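Local structure of nitrate regulatory protein (Klebsiella oxytoca, 4AKK) at residues E218-L223 with Q387-L392; D225-Q230 with Q261-A266; R47-Q52 with D336-P341. The protein binds a terminator site in the nasF operon leader RNA and, in response to nitrate or nitrite, brings about transcription antitermination. All coordinates share one frame; numbering follows the deposited sequence.

Interaction 1: E218-L223 with Q387-L392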
loop_
_atom_site.group_PDB
_atom_site.type_symbol
_atom_site.label_atom_id
_atom_site.label_comp_id
_atom_site.label_asym_id
_atom_site.label_seq_id
_atom_site.Cartn_x
_atom_site.Cartn_y
_atom_site.Cartn_z
ATOM N N GLU A 218 24.264 -2.951 -16.835
ATOM C CA GLU A 218 23.735 -3.534 -15.609
ATOM C C GLU A 218 23.989 -2.657 -14.373
ATOM O O GLU A 218 23.060 -2.285 -13.659
ATOM C CB GLU A 218 24.381 -4.911 -15.409
ATOM C CG GLU A 218 24.057 -5.576 -14.091
ATOM C CD GLU A 218 22.604 -5.954 -13.991
ATOM O OE1 GLU A 218 22.062 -6.442 -15.004
ATOM O OE2 GLU A 218 22.002 -5.768 -12.911
ATOM N N LEU A 219 25.260 -2.349 -14.123
ATOM C CA LEU A 219 25.654 -1.516 -12.987
ATOM C C LEU A 219 24.986 -0.151 -13.072
ATOM O O LEU A 219 24.473 0.370 -12.081
ATOM C CB LEU A 219 27.183 -1.375 -12.925
ATOM C CG LEU A 219 27.761 -0.627 -11.722
ATOM C CD1 LEU A 219 27.345 -1.301 -10.425
ATOM C CD2 LEU A 219 29.296 -0.525 -11.813
ATOM N N ARG A 220 24.971 0.418 -14.269
ATOM C CA ARG A 220 24.290 1.676 -14.485
ATOM C C ARG A 220 22.788 1.636 -14.129
ATOM O O ARG A 220 22.246 2.596 -13.566
ATOM C CB ARG A 220 24.502 2.159 -15.927
ATOM C CG ARG A 220 23.684 3.413 -16.249
ATOM C CD ARG A 220 23.971 3.949 -17.643
ATOM N NE ARG A 220 23.344 3.147 -18.681
ATOM C CZ ARG A 220 23.347 3.466 -19.973
ATOM N NH1 ARG A 220 23.960 4.568 -20.384
ATOM N NH2 ARG A 220 22.744 2.677 -20.856
ATOM N N GLN A 221 22.100 0.545 -14.468
ATOM C CA GLN A 221 20.671 0.469 -14.142
ATOM C C GLN A 221 20.497 0.381 -12.618
ATOM O O GLN A 221 19.661 1.073 -12.042
ATOM C CB GLN A 221 19.977 -0.703 -14.865
ATOM C CG GLN A 221 18.443 -0.680 -14.768
ATOM C CD GLN A 221 17.799 0.523 -15.459
ATOM O OE1 GLN A 221 17.982 0.746 -16.658
ATOM N NE2 GLN A 221 17.032 1.297 -14.698
ATOM N N GLN A 222 21.316 -0.444 -11.971
ATOM C CA GLN A 222 21.273 -0.572 -10.521
ATOM C C GLN A 222 21.558 0.771 -9.841
ATOM O O GLN A 222 20.957 1.104 -8.820
ATOM C CB GLN A 222 22.289 -1.610 -10.048
ATOM C CG GLN A 222 22.012 -3.034 -10.529
ATOM C CD GLN A 222 23.065 -4.016 -10.027
ATOM O OE1 GLN A 222 23.906 -3.665 -9.203
ATOM N NE2 GLN A 222 23.025 -5.246 -10.524
ATOM N N LEU A 223 22.475 1.542 -10.409
ATOM C CA LEU A 223 22.825 2.826 -9.816
ATOM C C LEU A 223 21.638 3.763 -9.941
ATOM O O LEU A 223 21.163 4.336 -8.963
ATOM C CB LEU A 223 24.063 3.424 -10.494
ATOM C CG LEU A 223 24.431 4.851 -10.081
ATOM C CD1 LEU A 223 24.804 4.899 -8.589
ATOM C CD2 LEU A 223 25.588 5.344 -10.943
ATOM N N GLN A 387 19.602 6.270 -26.939
ATOM C CA GLN A 387 18.810 7.492 -26.901
ATOM C C GLN A 387 17.468 7.248 -26.209
ATOM O O GLN A 387 17.005 8.060 -25.405
ATOM C CB GLN A 387 18.576 7.998 -28.326
ATOM C CG GLN A 387 17.751 9.281 -28.429
ATOM C CD GLN A 387 17.512 9.698 -29.877
ATOM O OE1 GLN A 387 17.792 8.937 -30.810
ATOM N NE2 GLN A 387 16.992 10.908 -30.070
ATOM N N ALA A 388 16.847 6.125 -26.548
ATOM C CA ALA A 388 15.589 5.698 -25.950
ATOM C C ALA A 388 15.706 5.582 -24.432
ATOM O O ALA A 388 14.863 6.087 -23.685
ATOM C CB ALA A 388 15.158 4.362 -26.553
ATOM N N TRP A 389 16.761 4.911 -23.982
ATOM C CA TRP A 389 16.991 4.719 -22.559
ATOM C C TRP A 389 17.204 6.065 -21.877
ATOM O O TRP A 389 16.637 6.331 -20.815
ATOM C CB TRP A 389 18.184 3.787 -22.321
ATOM C CG TRP A 389 18.373 3.430 -20.875
ATOM C CD1 TRP A 389 17.799 2.382 -20.203
ATOM C CD2 TRP A 389 19.184 4.125 -19.920
ATOM N NE1 TRP A 389 18.200 2.387 -18.884
ATOM C CE2 TRP A 389 19.054 3.444 -18.685
ATOM C CE3 TRP A 389 20.006 5.261 -19.986
ATOM C CZ2 TRP A 389 19.721 3.860 -17.525
ATOM C CZ3 TRP A 389 20.675 5.671 -18.835
ATOM C CH2 TRP A 389 20.527 4.972 -17.620
ATOM N N GLN A 390 18.002 6.926 -22.495
ATOM C CA GLN A 390 18.269 8.237 -21.919
ATOM C C GLN A 390 16.983 9.040 -21.783
ATOM O O GLN A 390 16.775 9.714 -20.778
ATOM C CB GLN A 390 19.303 9.001 -22.750
ATOM C CG GLN A 390 20.703 8.398 -22.707
ATOM C CD GLN A 390 21.423 8.610 -21.371
ATOM O OE1 GLN A 390 20.948 9.566 -20.577
ATOM N NE2 GLN A 390 22.398 7.917 -21.064
ATOM N N ALA A 391 16.112 8.954 -22.788
ATOM C CA ALA A 391 14.830 9.668 -22.750
ATOM C C ALA A 391 13.990 9.255 -21.539
ATOM O O ALA A 391 13.431 10.097 -20.841
ATOM C CB ALA A 391 14.058 9.439 -24.031
ATOM N N LEU A 392 13.914 7.952 -21.296
ATOM C CA LEU A 392 13.162 7.417 -20.166
ATOM C C LEU A 392 13.742 7.889 -18.821
ATOM O O LEU A 392 13.003 8.310 -17.928
ATOM C CB LEU A 392 13.132 5.880 -20.250
ATOM C CG LEU A 392 12.387 5.302 -21.469
ATOM C CD1 LEU A 392 12.626 3.807 -21.644
ATOM C CD2 LEU A 392 10.897 5.574 -21.397
#

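Interaction 2: D225-Q230 with Q261-A266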
loop_
_atom_site.group_PDB
_atom_site.type_symbol
_atom_site.label_atom_id
_atom_site.label_comp_id
_atom_site.label_asym_id
_atom_site.label_seq_id
_atom_site.Cartn_x
_atom_site.Cartn_y
_atom_site.Cartn_z
ATOM N N ASP A 225 18.644 3.009 -10.282
ATOM C CA ASP A 225 17.518 2.531 -9.480
ATOM C C ASP A 225 17.679 2.963 -8.017
ATOM O O ASP A 225 16.702 3.256 -7.337
ATOM C CB ASP A 225 17.380 1.000 -9.556
ATOM C CG ASP A 225 17.015 0.487 -10.958
ATOM O OD1 ASP A 225 16.415 1.236 -11.771
ATOM O OD2 ASP A 225 17.344 -0.695 -11.231
ATOM N N ARG A 226 18.914 2.987 -7.537
ATOM C CA ARG A 226 19.194 3.417 -6.169
ATOM C C ARG A 226 18.930 4.902 -6.037
ATOM O O ARG A 226 18.422 5.367 -5.015
ATOM C CB ARG A 226 20.643 3.109 -5.781
ATOM C CG ARG A 226 21.004 1.631 -5.801
ATOM C CD ARG A 226 19.872 0.807 -5.243
ATOM N NE ARG A 226 20.168 -0.618 -5.140
ATOM C CZ ARG A 226 20.060 -1.488 -6.142
ATOM N NH1 ARG A 226 19.707 -1.082 -7.358
ATOM N NH2 ARG A 226 20.332 -2.766 -5.929
ATOM N N ILE A 227 19.242 5.650 -7.086
ATOM C CA ILE A 227 19.036 7.100 -7.048
ATOM C C ILE A 227 17.549 7.478 -7.114
ATOM O O ILE A 227 17.071 8.274 -6.315
ATOM C CB ILE A 227 19.831 7.826 -8.155
ATOM C CG1 ILE A 227 21.333 7.663 -7.901
ATOM C CG2 ILE A 227 19.425 9.311 -8.219
ATOM C CD1 ILE A 227 22.202 7.754 -9.167
ATOM N N ASP A 228 16.822 6.901 -8.061
ATOM C CA ASP A 228 15.384 7.150 -8.164
ATOM C C ASP A 228 14.636 6.672 -6.924
ATOM O O ASP A 228 13.664 7.282 -6.516
ATOM C CB ASP A 228 14.811 6.457 -9.398
ATOM C CG ASP A 228 15.329 7.052 -10.694
ATOM O OD1 ASP A 228 15.778 8.224 -10.678
ATOM O OD2 ASP A 228 15.274 6.343 -11.723
ATOM N N GLY A 229 15.089 5.572 -6.334
ATOM C CA GLY A 229 14.436 5.022 -5.159
ATOM C C GLY A 229 14.445 5.957 -3.964
ATOM O O GLY A 229 13.544 5.918 -3.120
ATOM N N GLN A 230 15.474 6.794 -3.886
ATOM C CA GLN A 230 15.586 7.774 -2.818
ATOM C C GLN A 230 14.418 8.760 -2.802
ATOM O O GLN A 230 13.956 9.170 -1.731
ATOM C CB GLN A 230 16.915 8.526 -2.939
ATOM C CG GLN A 230 18.123 7.651 -2.643
ATOM C CD GLN A 230 19.411 8.242 -3.166
ATOM O OE1 GLN A 230 19.603 9.456 -3.138
ATOM N NE2 GLN A 230 20.313 7.382 -3.632
ATOM N N GLN A 261 27.195 16.018 -10.932
ATOM C CA GLN A 261 28.018 15.911 -12.140
ATOM C C GLN A 261 28.538 14.498 -12.345
ATOM O O GLN A 261 28.570 13.986 -13.468
ATOM C CB GLN A 261 29.209 16.859 -12.064
ATOM C CG GLN A 261 28.832 18.323 -11.989
ATOM C CD GLN A 261 30.048 19.206 -11.717
ATOM O OE1 GLN A 261 30.950 18.823 -10.969
ATOM N NE2 GLN A 261 30.075 20.388 -12.322
ATOM N N LEU A 262 28.981 13.881 -11.255
ATOM C CA LEU A 262 29.490 12.515 -11.336
ATOM C C LEU A 262 28.371 11.519 -11.691
ATOM O O LEU A 262 28.613 10.532 -12.370
ATOM C CB LEU A 262 30.208 12.128 -10.038
ATOM C CG LEU A 262 31.541 12.873 -9.816
ATOM C CD1 LEU A 262 32.136 12.615 -8.430
ATOM C CD2 LEU A 262 32.523 12.481 -10.893
ATOM N N ARG A 263 27.146 11.791 -11.250
ATOM C CA ARG A 263 26.024 10.928 -11.616
ATOM C C ARG A 263 25.833 10.972 -13.128
ATOM O O ARG A 263 25.665 9.940 -13.783
ATOM C CB ARG A 263 24.741 11.366 -10.913
ATOM C CG ARG A 263 24.638 11.005 -9.431
ATOM C CD ARG A 263 23.370 11.644 -8.871
ATOM N NE ARG A 263 23.037 11.207 -7.521
ATOM C CZ ARG A 263 21.996 11.665 -6.831
ATOM N NH1 ARG A 263 21.189 12.575 -7.365
ATOM N NH2 ARG A 263 21.758 11.219 -5.603
ATOM N N ARG A 264 25.883 12.176 -13.680
ATOM C CA ARG A 264 25.699 12.356 -15.111
ATOM C C ARG A 264 26.790 11.659 -15.909
ATOM O O ARG A 264 26.523 11.056 -16.956
ATOM C CB ARG A 264 25.628 13.838 -15.473
ATOM C CG ARG A 264 25.496 14.054 -16.963
ATOM C CD ARG A 264 25.233 15.507 -17.321
ATOM N NE ARG A 264 25.568 15.750 -18.722
ATOM C CZ ARG A 264 24.906 15.230 -19.754
ATOM N NH1 ARG A 264 23.862 14.435 -19.548
ATOM N NH2 ARG A 264 25.291 15.505 -20.994
ATOM N N VAL A 265 28.021 11.724 -15.412
ATOM C CA VAL A 265 29.123 11.013 -16.060
ATOM C C VAL A 265 28.875 9.500 -16.076
ATOM O O VAL A 265 28.970 8.849 -17.117
ATOM C CB VAL A 265 30.490 11.312 -15.376
ATOM C CG1 VAL A 265 31.561 10.354 -15.875
ATOM C CG2 VAL A 265 30.907 12.764 -15.608
ATOM N N ALA A 266 28.572 8.947 -14.907
ATOM C CA ALA A 266 28.339 7.515 -14.786
ATOM C C ALA A 266 27.221 7.040 -15.720
ATOM O O ALA A 266 27.277 5.926 -16.249
ATOM C CB ALA A 266 28.021 7.147 -13.340
#

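Interaction 3: R47-Q52 with D336-P341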
loop_
_atom_site.group_PDB
_atom_site.type_symbol
_atom_site.label_atom_id
_atom_site.label_comp_id
_atom_site.label_asym_id
_atom_site.label_seq_id
_atom_site.Cartn_x
_atom_site.Cartn_y
_atom_site.Cartn_z
ATOM N N ARG A 47 -8.519 3.197 26.501
ATOM C CA ARG A 47 -7.894 2.464 27.590
ATOM C C ARG A 47 -6.717 1.614 27.106
ATOM O O ARG A 47 -5.670 1.581 27.749
ATOM C CB ARG A 47 -8.927 1.631 28.356
ATOM C CG ARG A 47 -9.835 2.485 29.247
ATOM C CD ARG A 47 -10.637 1.643 30.238
ATOM N NE ARG A 47 -11.753 0.947 29.600
ATOM C CZ ARG A 47 -13.010 1.382 29.603
ATOM N NH1 ARG A 47 -13.322 2.518 30.219
ATOM N NH2 ARG A 47 -13.957 0.681 28.989
ATOM N N LEU A 48 -6.877 0.949 25.965
ATOM C CA LEU A 48 -5.790 0.144 25.406
ATOM C C LEU A 48 -4.623 1.035 24.998
ATOM O O LEU A 48 -3.462 0.715 25.254
ATOM C CB LEU A 48 -6.270 -0.665 24.200
ATOM C CG LEU A 48 -7.019 -1.963 24.502
ATOM C CD1 LEU A 48 -7.819 -2.419 23.293
ATOM C CD2 LEU A 48 -6.044 -3.043 24.958
ATOM N N GLN A 49 -4.940 2.159 24.369
ATOM C CA GLN A 49 -3.916 3.100 23.950
ATOM C C GLN A 49 -3.129 3.619 25.147
ATOM O O GLN A 49 -1.892 3.703 25.105
ATOM C CB GLN A 49 -4.541 4.257 23.177
ATOM C CG GLN A 49 -3.577 5.402 22.924
ATOM C CD GLN A 49 -4.061 6.345 21.842
ATOM O OE1 GLN A 49 -4.981 5.867 21.012
ATOM N NE2 GLN A 49 -3.614 7.491 21.750
ATOM N N LYS A 50 -3.848 3.966 26.211
ATOM C CA LYS A 50 -3.227 4.416 27.458
ATOM C C LYS A 50 -2.210 3.403 27.960
ATOM O O LYS A 50 -1.124 3.770 28.396
ATOM C CB LYS A 50 -4.288 4.643 28.542
ATOM C CG LYS A 50 -4.739 6.085 28.708
ATOM C CD LYS A 50 -3.723 6.887 29.511
ATOM C CE LYS A 50 -4.227 8.296 29.826
ATOM N NZ LYS A 50 -5.295 8.308 30.871
ATOM N N GLN A 51 -2.585 2.130 27.907
ATOM C CA GLN A 51 -1.714 1.048 28.338
ATOM C C GLN A 51 -0.465 0.967 27.461
ATOM O O GLN A 51 0.639 0.724 27.952
ATOM C CB GLN A 51 -2.475 -0.277 28.303
ATOM C CG GLN A 51 -1.627 -1.489 28.642
ATOM C CD GLN A 51 -2.349 -2.802 28.379
ATOM O OE1 GLN A 51 -3.558 -2.826 28.137
ATOM N NE2 GLN A 51 -1.605 -3.904 28.425
ATOM N N GLN A 52 -0.645 1.181 26.162
ATOM C CA GLN A 52 0.464 1.152 25.213
ATOM C C GLN A 52 1.511 2.238 25.461
ATOM O O GLN A 52 2.647 2.112 25.016
ATOM C CB GLN A 52 -0.053 1.245 23.771
ATOM C CG GLN A 52 -0.453 -0.088 23.182
ATOM C CD GLN A 52 0.588 -1.166 23.444
ATOM O OE1 GLN A 52 0.476 -1.935 24.405
ATOM N NE2 GLN A 52 1.616 -1.217 22.600
ATOM N N ASP A 336 -9.547 8.701 10.655
ATOM C CA ASP A 336 -8.355 8.866 9.834
ATOM C C ASP A 336 -7.206 9.447 10.647
ATOM O O ASP A 336 -6.090 8.942 10.587
ATOM C CB ASP A 336 -8.639 9.750 8.616
ATOM C CG ASP A 336 -7.386 10.033 7.796
ATOM O OD1 ASP A 336 -6.603 10.928 8.185
ATOM O OD2 ASP A 336 -7.188 9.364 6.758
ATOM N N LYS A 337 -7.490 10.506 11.400
ATOM C CA LYS A 337 -6.499 11.117 12.283
ATOM C C LYS A 337 -5.921 10.096 13.255
ATOM O O LYS A 337 -4.751 10.170 13.606
ATOM C CB LYS A 337 -7.118 12.270 13.077
ATOM C CG LYS A 337 -7.438 13.504 12.250
ATOM C CD LYS A 337 -6.186 14.333 11.992
ATOM C CE LYS A 337 -5.651 14.945 13.283
ATOM N NZ LYS A 337 -4.464 15.825 13.055
ATOM N N GLN A 338 -6.750 9.149 13.691
ATOM C CA GLN A 338 -6.326 8.172 14.693
ATOM C C GLN A 338 -5.591 6.959 14.097
ATOM O O GLN A 338 -4.588 6.505 14.648
ATOM C CB GLN A 338 -7.520 7.714 15.538
ATOM C CG GLN A 338 -7.174 6.662 16.595
ATOM C CD GLN A 338 -6.319 7.213 17.721
ATOM O OE1 GLN A 338 -6.305 8.418 17.974
ATOM N NE2 GLN A 338 -5.607 6.329 18.410
ATOM N N LEU A 339 -6.090 6.443 12.977
ATOM C CA LEU A 339 -5.509 5.257 12.348
ATOM C C LEU A 339 -4.413 5.591 11.323
ATOM O O LEU A 339 -3.483 4.810 11.126
ATOM C CB LEU A 339 -6.601 4.390 11.702
ATOM C CG LEU A 339 -7.743 3.933 12.617
ATOM C CD1 LEU A 339 -8.590 2.883 11.925
ATOM C CD2 LEU A 339 -7.214 3.391 13.939
ATOM N N LEU A 340 -4.533 6.743 10.674
ATOM C CA LEU A 340 -3.531 7.190 9.712
ATOM C C LEU A 340 -3.294 6.174 8.599
ATOM O O LEU A 340 -2.184 5.654 8.443
ATOM C CB LEU A 340 -2.221 7.472 10.428
ATOM C CG LEU A 340 -2.266 8.658 11.380
ATOM C CD1 LEU A 340 -0.912 8.812 12.057
ATOM C CD2 LEU A 340 -2.640 9.906 10.606
ATOM N N PRO A 341 -4.336 5.887 7.813
ATOM C CA PRO A 341 -4.205 4.887 6.745
ATOM C C PRO A 341 -3.168 5.305 5.699
ATOM O O PRO A 341 -2.407 4.461 5.246
ATOM C CB PRO A 341 -5.617 4.842 6.136
ATOM C CG PRO A 341 -6.224 6.176 6.519
ATOM C CD PRO A 341 -5.707 6.412 7.905
HETATM O O HOH W 1 -4.433 9.624 20.142
#

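Interaction 1: E218-L223 with Q387-L392
Arg220 of the NIT nitrate-sensing region lays its guanidinium flat over one face of the Trp389 indole from the ANTAR region, a cation-pi stack that joins the receptor and the RNA-binding effector within one chain. The segments 218-223 and 387-392 run almost parallel, their axes coming no closer than 13.3 Å, so long side chains must span the gap. Arg220 and Trp389 suit this: they reach past each other in opposite directions, and the arginine, bent at its third torsion, turns its flat end onto the indole. The two planes are only 9° apart, and Arg220 CZ sits 3.9 Å from the centroid of the six-membered ring of Trp389. Arg220 CD and NE continue the cover over the outer part of that ring, NE coming within 3.5 Å of Trp389 CH2. The charge has a second partner, since NH1 also makes a salt bridge to Glu386 and a hydrogen bond to the carbonyl of Cys267. Gln390 NE2 bonds the same carbonyl and Glu386, its amide crossing the arginine nearly at a right angle.

Gln221 deals with the polar edge of the indole. A bend at chi2 (64°) carries its carbonyl to the ring nitrogen, while its NE2 bonds Asp225; the amide stands steeply to the ring, yet OE1 lies in the indole plane, and Trp389 NE1 donates to Gln221 OE1 at 2.8 Å with an N-H...O angle of 159°.

Interaction 2: D225-Q230 with Q261-A266
Ile227 lays its branched side chain over one face of the Arg263 guanidinium, where helices 217-240 and 257-267 of the nitrate-sensing region meet. The isoleucine's first torsion (chi1 -65°) sets CG2 opposite its own backbone nitrogen, and that methyl stands over the centre of the flat group, with Ile227 CG2 3.8 Å from Arg263 CZ. The other branch serves a different part of the arginine: CG1 leads to CD1, which lies 3.9 Å from Arg263 NE and also touches the methylenes CG and CD. A beta-branched residue is well suited here, because one branch covers the head of the arginine while the other follows its stem.

Arg263 meets this surface with a chain that is extended from CG to NE, chi2 and chi3 both close to 180°, so that its head is carried straight across from helix 257-267. The polar end is held from outside the two segments, NE forming a salt bridge with Glu202 of helix 180-212. Gln230, one turn beyond Ile227, also comes close, its OE1 3.7 Å from Arg263 NH2, with the amide and guanidinium planes 59° apart. That is a contact rather than a hydrogen bond: Gln230 OE1 accepts from Arg289 and Gln230 NE2 donates to Glu202.

The chemistry divides the arginine's tasks: its face and aliphatic stem pack against isoleucine, while its charge is met by Glu202, which probably also offsets the nearby charge of Arg289.

Interaction 3: R47-Q52 with D336-P341
Gln49 and Gln338 reach for each other from opposite directions, together spanning the gap between two helices whose nearest CA atoms, those of the same two residues, are 10.8 Å apart. Gln49 is stretched out, while Gln338 bends at its second torsion (69°) to swing its amide toward the partner. Their amide planes are 26° apart, nearly coplanar, and Gln338 NE2 approaches Gln49 OE1 to 2.7 Å. The distance is short but the N-H points off line, at 126°, so the bond is weak.

A water completes the pairing. It accepts from Gln49 NE2 at 2.8 Å and donates to Gln338 OE1 at 3.1 Å, so that both polar atoms of each amide are used. Glutamine fits on either side because a single amide offers a donor and an acceptor together. The contact lies near the surface of an almost wholly helical protein and links helix 37-52, the first of the model, to the last turn of helix 331-339 through two amides. Helix 331-339 ends one residue after Gln338; Leu340, with positive phi, breaks it and takes the N-cap position of helix 341-358.

Pro180, at the start of helix 180-212, touches both glutamines. The second subunit is close as well, Trp126 of that chain packing on Gln338 and Ala120 of that chain on Leu48.

Overall arrangement
Starting from the N terminus, helix 37-52 enters interaction 3 first, and its partner comes only at 336-341, so this contact closes a loop of 283 residues. Inside that loop, helix 217-240 supplies the first segments of both other contacts. Interaction 2 closes soonest, at 261-266, and is nested within interaction 3 and within interaction 1. Interaction 1 closes at 387-392, beyond the end of interaction 3, so those two cross. Interactions 1 and 2 are neighbours, touching through Leu223 and Ala266, and join the nitrate-sensing helices to each other and to the ANTAR region. Interaction 3 lies across the chain's centre, about 44 Å from interaction 1 between centres, beside the second subunit.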